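Local coordinates for protein hypothetical oxidoreductase YDHF (Escherichia coli, PDB 1OG6) that probably works as an NADPH-dependent oxidoreductase of the aldo-keto reductase family, binding its cofactor in an alpha/beta barrel, at residues S210-G215 against Q244-W249. Residues are numbered along the deposited sequence; the frame is centred on the assembly and turned at random.
Sequences SCLGGG and QVVNAW. With NAP (NADP nicotinamide-adenine-dinucleotide phosphate), chain F.
The phosphate oxygen O1A of NADP is gripped by two backbone amides of one loop: G214 N at 2.9 Å and, more weakly, L212 N at 3.1 Å. Both N-H groups meet it well off straight, at about 130°. The loop follows strand 207-209 of the aldo-keto reductase (TIM) barrel, and it illustrates how main-chain N-H groups of a turn can hold one phosphate oxygen. S210 to G213 form a type I beta turn, closed by G213 N to S210 O, and the three glycines after L212 all have positive phi. At G215 the backbone angles would press any CB against the preceding carbonyl oxygen. S210 OG lies close to O1N and O5D at the nicotinamide-side phosphate.

Behind this loop stands helix 242-251, in a small, buried van der Waals contact without a cross-segment hydrogen bond. L212 faces both ways: CD1 rests 3.8 Å from C5B of the cofactor, while CD2 meets V246 CG1 on the helix at 4.2 Å. Shortened to an alanine, this residue would keep CB against C5B, but losing both methyls would probably leave a gap beside V246 CG1 and the adenine. V246 also touches L217 of helix 216-219 and L230 of helix 224-237, in the helical layer around the strands. Its CG1, anti to the backbone N (chi1 -174°), reaches the carbonyl O of C211. On the next residue, N247 brings its amide ND2 beside the C211 side chain, 3.9 Å from CB and 4.0 Å from SG.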
loop_
_atom_site.group_PDB
_atom_site.type_symbol
_atom_site.label_atom_id
_atom_site.label_comp_id
_atom_site.label_asym_id
_atom_site.label_seq_id
_atom_site.Cartn_x
_atom_site.Cartn_y
_atom_site.Cartn_z
ATOM N N SER C 210 7.631 -19.492 12.318
ATOM C CA SER C 210 6.691 -20.562 12.014
ATOM C C SER C 210 6.770 -21.033 10.564
ATOM O O SER C 210 5.746 -21.158 9.886
ATOM C CB SER C 210 5.267 -20.119 12.356
ATOM O OG SER C 210 5.124 -19.925 13.753
ATOM N N CYS C 211 7.991 -21.297 10.098
ATOM C CA CYS C 211 8.215 -21.768 8.733
ATOM C C CYS C 211 7.475 -23.069 8.534
ATOM O O CYS C 211 7.130 -23.430 7.408
ATOM C CB CYS C 211 9.696 -22.006 8.468
ATOM S SG CYS C 211 10.710 -20.556 8.695
ATOM N N LEU C 212 7.243 -23.775 9.638
ATOM C CA LEU C 212 6.528 -25.043 9.604
ATOM C C LEU C 212 5.092 -24.839 10.067
ATOM O O LEU C 212 4.488 -25.731 10.657
ATOM C CB LEU C 212 7.227 -26.072 10.495
ATOM C CG LEU C 212 8.722 -26.238 10.230
ATOM C CD1 LEU C 212 9.221 -27.470 10.955
ATOM C CD2 LEU C 212 8.976 -26.367 8.739
ATOM N N GLY C 213 4.559 -23.652 9.786
ATOM C CA GLY C 213 3.198 -23.326 10.165
ATOM C C GLY C 213 2.911 -23.675 11.609
ATOM O O GLY C 213 1.787 -24.042 11.954
ATOM N N GLY C 214 3.933 -23.566 12.453
ATOM C CA GLY C 214 3.772 -23.873 13.865
ATOM C C GLY C 214 3.727 -25.362 14.155
ATOM O O GLY C 214 3.423 -25.772 15.274
ATOM N N GLY C 215 4.036 -26.172 13.147
ATOM C CA GLY C 215 4.017 -27.610 13.321
ATOM C C GLY C 215 2.790 -28.255 12.708
ATOM O O GLY C 215 2.724 -29.479 12.578
ATOM N N GLN C 244 13.149 -29.804 5.574
ATOM C CA GLN C 244 14.350 -29.193 5.010
ATOM C C GLN C 244 14.027 -28.551 3.683
ATOM O O GLN C 244 14.632 -27.543 3.318
ATOM C CB GLN C 244 15.439 -30.226 4.769
ATOM C CG GLN C 244 16.102 -30.754 5.997
ATOM C CD GLN C 244 17.190 -31.751 5.652
ATOM O OE1 GLN C 244 18.219 -31.391 5.078
ATOM N NE2 GLN C 244 16.963 -33.019 5.987
ATOM N N VAL C 245 13.098 -29.155 2.944
ATOM C CA VAL C 245 12.695 -28.616 1.651
ATOM C C VAL C 245 11.985 -27.284 1.911
ATOM O O VAL C 245 12.123 -26.332 1.146
ATOM C CB VAL C 245 11.756 -29.592 0.914
ATOM C CG1 VAL C 245 11.402 -29.054 -0.438
ATOM C CG2 VAL C 245 12.427 -30.925 0.760
ATOM N N VAL C 246 11.243 -27.214 3.013
ATOM C CA VAL C 246 10.544 -25.997 3.377
ATOM C C VAL C 246 11.558 -24.964 3.851
ATOM O O VAL C 246 11.577 -23.842 3.364
ATOM C CB VAL C 246 9.535 -26.256 4.500
ATOM C CG1 VAL C 246 8.721 -25.022 4.761
ATOM C CG2 VAL C 246 8.627 -27.392 4.121
ATOM N N ASN C 247 12.408 -25.338 4.802
ATOM C CA ASN C 247 13.415 -24.416 5.316
ATOM C C ASN C 247 14.305 -23.916 4.172
ATOM O O ASN C 247 15.116 -23.028 4.360
ATOM C CB ASN C 247 14.268 -25.096 6.419
ATOM C CG ASN C 247 13.756 -24.802 7.857
ATOM O OD1 ASN C 247 13.820 -25.651 8.754
ATOM N ND2 ASN C 247 13.267 -23.590 8.069
ATOM N N ALA C 248 14.151 -24.479 2.978
ATOM C CA ALA C 248 14.960 -24.058 1.827
ATOM C C ALA C 248 14.103 -23.194 0.915
ATOM O O ALA C 248 14.571 -22.199 0.355
ATOM C CB ALA C 248 15.478 -25.275 1.062
ATOM N N TRP C 249 12.844 -23.600 0.763
ATOM C CA TRP C 249 11.886 -22.867 -0.047
ATOM C C TRP C 249 11.891 -21.446 0.497
ATOM O O TRP C 249 11.857 -20.475 -0.255
ATOM C CB TRP C 249 10.491 -23.464 0.121
ATOM C CG TRP C 249 9.449 -22.752 -0.678
ATOM C CD1 TRP C 249 9.138 -22.959 -1.990
ATOM C CD2 TRP C 249 8.616 -21.677 -0.233
ATOM N NE1 TRP C 249 8.165 -22.078 -2.390
ATOM C CE2 TRP C 249 7.827 -21.278 -1.330
ATOM C CE3 TRP C 249 8.463 -21.008 0.987
ATOM C CZ2 TRP C 249 6.897 -20.240 -1.245
ATOM C CZ3 TRP C 249 7.539 -19.975 1.067
ATOM C CH2 TRP C 249 6.768 -19.601 -0.043
HETATM P PA NAP F . 7.883 -23.728 13.603
HETATM O O1A NAP F . 6.803 -23.835 12.702
HETATM O O2A NAP F . 9.349 -23.668 13.229
HETATM O O5B NAP F . 7.803 -24.915 14.681
HETATM C C5B NAP F . 7.561 -26.248 14.182
HETATM C C4B NAP F . 6.857 -26.984 15.372
HETATM O O4B NAP F . 6.598 -28.327 14.804
HETATM C C3B NAP F . 7.760 -27.269 16.600
HETATM O O3B NAP F . 6.944 -27.014 17.738
HETATM C C2B NAP F . 8.163 -28.729 16.536
HETATM O O2B NAP F . 8.055 -29.408 17.784
HETATM C C1B NAP F . 7.207 -29.382 15.495
HETATM N N9A NAP F . 7.960 -30.223 14.577
HETATM C C8A NAP F . 9.171 -30.029 13.938
HETATM N N7A NAP F . 9.546 -31.032 13.166
HETATM C C5A NAP F . 8.507 -31.943 13.311
HETATM C C6A NAP F . 8.332 -33.213 12.733
HETATM N N6A NAP F . 9.168 -33.841 11.882
HETATM N N1A NAP F . 7.161 -33.915 13.072
HETATM N N3A NAP F . 6.361 -32.111 14.535
HETATM C C4A NAP F . 7.524 -31.441 14.186
HETATM O O3 NAP F . 7.661 -22.427 14.487
HETATM P PN NAP F . 7.002 -22.207 15.900
HETATM O O1N NAP F . 5.698 -21.554 16.066
HETATM O O2N NAP F . 8.025 -22.287 16.988
HETATM O O5D NAP F . 7.406 -20.652 15.675
HETATM C C5D NAP F . 8.712 -20.207 15.136
HETATM C C4D NAP F . 9.467 -19.336 16.128
HETATM O O4D NAP F . 9.230 -17.917 15.936
HETATM C C3D NAP F . 9.250 -19.608 17.661
HETATM O O3D NAP F . 10.262 -20.467 18.198
HETATM O O2D NAP F . 10.388 -17.884 19.055
HETATM C C1D NAP F . 8.999 -17.247 17.214
HETATM N N1N NAP F . 7.644 -16.578 17.175
HETATM C C2N NAP F . 7.514 -15.190 16.908
HETATM C C3N NAP F . 6.242 -14.617 16.912
HETATM C C7N NAP F . 6.106 -13.115 16.624
HETATM O O7N NAP F . 4.989 -12.667 16.643
HETATM N N7N NAP F . 7.149 -12.371 16.371
HETATM C C4N NAP F . 5.042 -15.416 17.189
HETATM C C5N NAP F . 5.212 -16.807 17.449
HETATM C C6N NAP F . 6.504 -17.412 17.449
HETATM P P2B NAP F . 9.095 -30.539 18.293
HETATM O O1X NAP F . 10.554 -30.361 18.699
HETATM O O2X NAP F . 8.291 -31.702 18.827
HETATM O O3X NAP F . 8.912 -29.734 19.561
#